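Local coordinates for protein aminopentol aminotransferase (Sphingopyxis macrogoltabida, PDB 6HBS) that transfers the amino group of aminopentol (hydrolysed fumonisin B1) to pyruvate with the help of pyridoxal 5'-phosphate, a step in fumonisin degradation, at residues G4-R16 with Q37-D51. Residues are numbered along the deposited sequence; the frame is centred on the assembly and turned at random.
Sequences GTRQKDLRERAER and QFFRRALGARIWDAD
Asp51 meets the first turn of helix 5-17 with both carboxylate oxygens: OD1 takes the backbone N of Arg6 at 2.8 Å on its syn lone pair, and OD2 takes the backbone N of Gln7 at 2.9 Å, 24° out of the carboxylate plane. The acid thus takes up two backbone N-H groups of the helix's first turn from a part of the chain some 45 residues on, where the helix dipole would probably favour its negative charge. From the same turn, the side-chain amide of Gln7 pairs with the backbone of Phe38 almost as another strand would. Its NE2 donates in the amide plane to Phe38 O (3.0 Å, 173°), while OE1 receives Phe38 N in the carbonyl plane and Gln37 N from above it. The Gln7 side chain bends at chi2 (67°) to bring this amide round, and an alanine here would probably leave the backbone N atoms of Gln37 and Phe38 without their shared acceptor. The residues so engaged flank strands 39-43 and 46-49, which form a beta hairpin with a type II' turn at its far end and a classic bulge where Arg40 and Arg41 face Trp48; the helix lies across its open end. Further along the helix, Leu10 CD1 presses on Ala50 CB at a tight 3.5 Å and Ala14 CB rests 3.7 Å from Phe38 CZ. Gln37 CB sits over one face of the Arg11 guanidinium, whose NH2 hydrogen-bonds to Thr28 OG1. At the other flank, Arg6 NH1 reaches Ala50 O at 2.6 Å and also forms a salt bridge with Glu93 of the second subunit, tying the junction into the dimer interface.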
loop_
_atom_site.group_PDB
_atom_site.type_symbol
_atom_site.label_atom_id
_atom_site.label_comp_id
_atom_site.label_asym_id
_atom_site.label_seq_id
_atom_site.Cartn_x
_atom_site.Cartn_y
_atom_site.Cartn_z
ATOM N N GLY A 4 4.788 33.041 3.931
ATOM C CA GLY A 4 5.318 31.696 3.622
ATOM C C GLY A 4 5.978 31.666 2.255
ATOM O O GLY A 4 5.386 31.172 1.304
ATOM N N THR A 5 7.204 32.199 2.173
ATOM C CA THR A 5 7.965 32.299 0.921
ATOM C C THR A 5 8.198 30.899 0.319
ATOM O O THR A 5 7.933 30.678 -0.890
ATOM C CB THR A 5 9.281 33.057 1.140
ATOM O OG1 THR A 5 8.926 34.431 1.274
ATOM C CG2 THR A 5 10.278 32.919 0.010
ATOM N N ARG A 6 8.708 29.980 1.147
ATOM C CA ARG A 6 9.021 28.616 0.721
ATOM C C ARG A 6 7.710 27.908 0.372
ATOM O O ARG A 6 7.639 27.247 -0.644
ATOM C CB ARG A 6 9.861 27.862 1.756
ATOM C CG ARG A 6 11.266 28.438 1.906
ATOM C CD ARG A 6 12.230 27.561 2.697
ATOM N NE ARG A 6 12.653 26.419 1.893
ATOM C CZ ARG A 6 12.420 25.122 2.167
ATOM N NH1 ARG A 6 11.912 24.721 3.331
ATOM N NH2 ARG A 6 12.747 24.218 1.256
ATOM N N GLN A 7 6.667 28.110 1.178
ATOM C CA GLN A 7 5.377 27.438 0.935
ATOM C C GLN A 7 4.802 27.858 -0.426
ATOM O O GLN A 7 4.265 27.024 -1.179
ATOM C CB GLN A 7 4.386 27.749 2.060
ATOM C CG GLN A 7 3.163 26.850 2.103
ATOM C CD GLN A 7 3.429 25.399 2.445
ATOM O OE1 GLN A 7 2.833 24.496 1.842
ATOM N NE2 GLN A 7 4.304 25.162 3.421
ATOM N N LYS A 8 4.899 29.156 -0.720
ATOM C CA LYS A 8 4.354 29.697 -1.919
ATOM C C LYS A 8 5.085 29.109 -3.140
ATOM O O LYS A 8 4.420 28.810 -4.163
ATOM C CB LYS A 8 4.444 31.225 -1.908
ATOM C CG LYS A 8 3.964 31.858 -3.203
ATOM C CD LYS A 8 4.134 33.350 -3.284
ATOM C CE LYS A 8 3.401 33.934 -4.473
ATOM N NZ LYS A 8 3.997 35.225 -4.880
ATOM N N ASP A 9 6.425 29.043 -3.059
ATOM C CA ASP A 9 7.298 28.482 -4.119
ATOM C C ASP A 9 6.874 27.023 -4.379
ATOM O O ASP A 9 6.712 26.609 -5.547
ATOM C CB ASP A 9 8.785 28.539 -3.740
ATOM C CG ASP A 9 9.748 27.921 -4.755
ATOM O OD1 ASP A 9 9.743 28.373 -5.912
ATOM O OD2 ASP A 9 10.440 26.925 -4.392
ATOM N N LEU A 10 6.723 26.269 -3.280
ATOM C CA LEU A 10 6.432 24.849 -3.305
ATOM C C LEU A 10 5.039 24.622 -3.904
ATOM O O LEU A 10 4.879 23.735 -4.711
ATOM C CB LEU A 10 6.544 24.278 -1.890
ATOM C CG LEU A 10 7.968 23.982 -1.426
ATOM C CD1 LEU A 10 8.003 23.699 0.065
ATOM C CD2 LEU A 10 8.559 22.804 -2.201
ATOM N N ARG A 11 4.077 25.499 -3.603
ATOM C CA ARG A 11 2.721 25.356 -4.152
ATOM C C ARG A 11 2.703 25.675 -5.659
ATOM O O ARG A 11 1.992 24.989 -6.418
ATOM C CB ARG A 11 1.723 26.235 -3.398
ATOM C CG ARG A 11 1.292 25.695 -2.042
ATOM C CD ARG A 11 0.241 26.668 -1.526
ATOM N NE ARG A 11 -0.262 26.338 -0.199
ATOM C CZ ARG A 11 -1.181 25.407 0.041
ATOM N NH1 ARG A 11 -1.693 24.714 -0.964
ATOM N NH2 ARG A 11 -1.558 25.164 1.288
ATOM N N GLU A 12 3.474 26.680 -6.098
ATOM C CA GLU A 12 3.577 27.031 -7.539
ATOM C C GLU A 12 4.150 25.834 -8.315
ATOM O O GLU A 12 3.695 25.535 -9.423
ATOM C CB GLU A 12 4.477 28.257 -7.791
ATOM C CG GLU A 12 4.572 28.744 -9.266
ATOM C CD GLU A 12 5.607 28.207 -10.292
ATOM O OE1 GLU A 12 6.578 27.438 -9.938
ATOM O OE2 GLU A 12 5.449 28.547 -11.516
ATOM N N ARG A 13 5.219 25.243 -7.779
ATOM C CA ARG A 13 5.922 24.139 -8.415
ATOM C C ARG A 13 5.020 22.888 -8.401
ATOM O O ARG A 13 4.921 22.190 -9.428
ATOM C CB ARG A 13 7.268 23.869 -7.737
ATOM C CG ARG A 13 8.328 24.934 -7.989
ATOM C CD ARG A 13 9.460 24.827 -7.002
ATOM N NE ARG A 13 10.083 23.507 -6.993
ATOM C CZ ARG A 13 10.760 23.012 -5.968
ATOM N NH1 ARG A 13 10.919 23.732 -4.866
ATOM N NH2 ARG A 13 11.303 21.808 -6.051
ATOM N N ALA A 14 4.385 22.606 -7.245
ATOM C CA ALA A 14 3.551 21.437 -7.057
ATOM C C ALA A 14 2.425 21.408 -8.096
ATOM O O ALA A 14 2.179 20.360 -8.671
ATOM C CB ALA A 14 3.024 21.335 -5.629
ATOM N N GLU A 15 1.773 22.543 -8.366
ATOM C CA GLU A 15 0.640 22.568 -9.286
ATOM C C GLU A 15 1.043 22.145 -10.712
ATOM O O GLU A 15 0.202 21.623 -11.444
ATOM C CB GLU A 15 -0.016 23.941 -9.362
ATOM C CG GLU A 15 -1.445 23.860 -9.845
ATOM C CD GLU A 15 -2.063 25.204 -10.178
ATOM O OE1 GLU A 15 -1.772 26.182 -9.445
ATOM O OE2 GLU A 15 -2.834 25.268 -11.169
ATOM N N ARG A 16 2.304 22.386 -11.093
ATOM C CA ARG A 16 2.827 22.030 -12.419
ATOM C C ARG A 16 2.956 20.503 -12.560
ATOM O O ARG A 16 2.657 19.979 -13.627
ATOM C CB ARG A 16 4.159 22.746 -12.695
ATOM C CG ARG A 16 4.033 24.263 -12.785
ATOM C CD ARG A 16 5.342 25.042 -12.680
ATOM N NE ARG A 16 6.160 24.918 -13.881
ATOM C CZ ARG A 16 5.938 25.560 -15.028
ATOM N NH1 ARG A 16 4.926 26.408 -15.131
ATOM N NH2 ARG A 16 6.725 25.351 -16.067
ATOM N N GLN A 37 0.539 23.278 3.245
ATOM C CA GLN A 37 0.447 21.983 2.533
ATOM C C GLN A 37 1.699 21.121 2.773
ATOM O O GLN A 37 1.574 19.919 3.029
ATOM C CB GLN A 37 0.249 22.205 1.036
ATOM C CG GLN A 37 0.096 20.885 0.274
ATOM C CD GLN A 37 -1.114 20.079 0.667
ATOM O OE1 GLN A 37 -2.167 20.183 0.023
ATOM N NE2 GLN A 37 -0.986 19.258 1.704
ATOM N N PHE A 38 2.892 21.735 2.715
ATOM C CA PHE A 38 4.168 21.060 2.713
ATOM C C PHE A 38 4.956 21.331 3.998
ATOM O O PHE A 38 5.056 22.468 4.407
ATOM C CB PHE A 38 4.963 21.510 1.487
ATOM C CG PHE A 38 4.340 21.046 0.203
ATOM C CD1 PHE A 38 4.387 19.702 -0.134
ATOM C CD2 PHE A 38 3.642 21.923 -0.603
ATOM C CE1 PHE A 38 3.800 19.253 -1.300
ATOM C CE2 PHE A 38 3.039 21.477 -1.764
ATOM C CZ PHE A 38 3.131 20.141 -2.115
ATOM N N PHE A 39 5.566 20.288 4.559
ATOM C CA PHE A 39 6.297 20.340 5.829
ATOM C C PHE A 39 7.783 20.003 5.644
ATOM O O PHE A 39 8.197 19.507 4.584
ATOM C CB PHE A 39 5.636 19.417 6.842
ATOM C CG PHE A 39 4.236 19.853 7.154
ATOM C CD1 PHE A 39 3.185 19.532 6.302
ATOM C CD2 PHE A 39 3.977 20.644 8.267
ATOM C CE1 PHE A 39 1.901 19.979 6.584
ATOM C CE2 PHE A 39 2.693 21.095 8.538
ATOM C CZ PHE A 39 1.658 20.750 7.706
ATOM N N ARG A 40 8.594 20.333 6.657
ATOM C CA ARG A 40 10.043 20.101 6.580
ATOM C C ARG A 40 10.475 19.024 7.575
ATOM O O ARG A 40 11.366 18.203 7.286
ATOM C CB ARG A 40 10.831 21.406 6.738
ATOM C CG ARG A 40 12.243 21.296 6.166
ATOM C CD ARG A 40 13.112 22.525 6.363
ATOM N NE ARG A 40 13.601 22.574 7.735
ATOM C CZ ARG A 40 14.665 21.919 8.194
ATOM N NH1 ARG A 40 15.370 21.148 7.377
ATOM N NH2 ARG A 40 15.022 22.045 9.461
ATOM N N ARG A 41 9.930 19.038 8.781
ATOM C CA ARG A 41 10.416 18.113 9.789
ATOM C C ARG A 41 9.368 17.954 10.889
ATOM O O ARG A 41 8.397 18.700 10.951
ATOM C CB ARG A 41 11.775 18.545 10.368
ATOM C CG ARG A 41 11.773 19.918 11.027
ATOM C CD ARG A 41 13.079 20.220 11.721
ATOM N NE ARG A 41 13.055 21.617 12.141
ATOM C CZ ARG A 41 13.196 22.053 13.394
ATOM N NH1 ARG A 41 13.285 21.192 14.394
ATOM N NH2 ARG A 41 13.300 23.354 13.632
ATOM N N ALA A 42 9.584 16.929 11.719
ATOM C CA ALA A 42 8.664 16.591 12.788
ATOM C C ALA A 42 9.444 15.976 13.931
ATOM O O ALA A 42 10.466 15.309 13.695
ATOM C CB ALA A 42 7.580 15.644 12.291
ATOM N N LEU A 43 8.925 16.155 15.163
ATOM C CA LEU A 43 9.515 15.606 16.353
ATOM C C LEU A 43 8.532 15.692 17.526
ATOM O O LEU A 43 7.947 16.757 17.800
ATOM C CB LEU A 43 10.796 16.383 16.691
ATOM C CG LEU A 43 11.568 15.879 17.915
ATOM C CD1 LEU A 43 12.173 14.513 17.630
ATOM C CD2 LEU A 43 12.661 16.874 18.356
ATOM N N GLY A 44 8.384 14.580 18.238
ATOM C CA GLY A 44 7.511 14.528 19.398
ATOM C C GLY A 44 6.074 14.762 18.985
ATOM O O GLY A 44 5.535 13.953 18.239
ATOM N N ALA A 45 5.468 15.869 19.457
ATOM C CA ALA A 45 4.104 16.235 19.111
ATOM C C ALA A 45 4.090 17.470 18.207
ATOM O O ALA A 45 3.068 18.117 18.087
ATOM C CB ALA A 45 3.294 16.483 20.365
ATOM N N ARG A 46 5.212 17.770 17.549
ATOM C CA ARG A 46 5.324 18.947 16.748
ATOM C C ARG A 46 5.665 18.613 15.291
ATOM O O ARG A 46 6.433 17.705 15.017
ATOM C CB ARG A 46 6.412 19.872 17.321
ATOM C CG ARG A 46 5.950 20.679 18.526
ATOM C CD ARG A 46 7.048 21.551 19.136
ATOM N NE ARG A 46 6.511 22.470 20.146
ATOM C CZ ARG A 46 5.981 22.081 21.308
ATOM N NH1 ARG A 46 5.988 20.804 21.651
ATOM N NH2 ARG A 46 5.404 22.973 22.099
ATOM N N ILE A 47 5.184 19.463 14.392
ATOM C CA ILE A 47 5.586 19.511 12.988
ATOM C C ILE A 47 6.048 20.930 12.690
ATOM O O ILE A 47 5.580 21.870 13.334
ATOM C CB ILE A 47 4.432 19.121 12.046
ATOM C CG1 ILE A 47 3.230 20.061 12.198
ATOM C CG2 ILE A 47 4.062 17.678 12.253
ATOM C CD1 ILE A 47 1.943 19.568 11.520
ATOM N N TRP A 48 6.915 21.067 11.682
ATOM C CA TRP A 48 7.372 22.347 11.155
ATOM C C TRP A 48 7.057 22.400 9.660
ATOM O O TRP A 48 7.375 21.436 8.936
ATOM C CB TRP A 48 8.879 22.508 11.363
ATOM C CG TRP A 48 9.336 22.765 12.770
ATOM C CD1 TRP A 48 9.740 23.972 13.255
ATOM C CD2 TRP A 48 9.512 21.826 13.845
ATOM N NE1 TRP A 48 10.129 23.860 14.554
ATOM C CE2 TRP A 48 9.998 22.559 14.950
ATOM C CE3 TRP A 48 9.278 20.465 14.011
ATOM C CZ2 TRP A 48 10.232 21.981 16.190
ATOM C CZ3 TRP A 48 9.521 19.879 15.234
ATOM C CH2 TRP A 48 10.004 20.630 16.313
ATOM N N ASP A 49 6.451 23.497 9.217
ATOM C CA ASP A 49 6.113 23.692 7.825
ATOM C C ASP A 49 7.389 24.046 7.056
ATOM O O ASP A 49 8.495 24.127 7.669
ATOM C CB ASP A 49 4.985 24.711 7.666
ATOM C CG ASP A 49 5.291 26.142 8.092
ATOM O OD1 ASP A 49 6.497 26.525 8.181
ATOM O OD2 ASP A 49 4.314 26.856 8.310
ATOM N N ALA A 50 7.257 24.212 5.724
ATOM C CA ALA A 50 8.419 24.478 4.843
ATOM C C ALA A 50 9.162 25.758 5.282
ATOM O O ALA A 50 10.333 25.885 5.000
ATOM C CB ALA A 50 7.970 24.614 3.417
ATOM N N ASP A 51 8.447 26.706 5.904
ATOM C CA ASP A 51 9.003 28.018 6.326
ATOM C C ASP A 51 9.437 27.993 7.791
ATOM O O ASP A 51 9.658 29.049 8.374
ATOM C CB ASP A 51 8.004 29.144 6.031
ATOM C CG ASP A 51 7.885 29.438 4.547
ATOM O OD1 ASP A 51 8.828 30.028 3.988
ATOM O OD2 ASP A 51 6.865 29.035 3.933
HETATM O O HOH W 1 -2.292 21.951 -1.824
#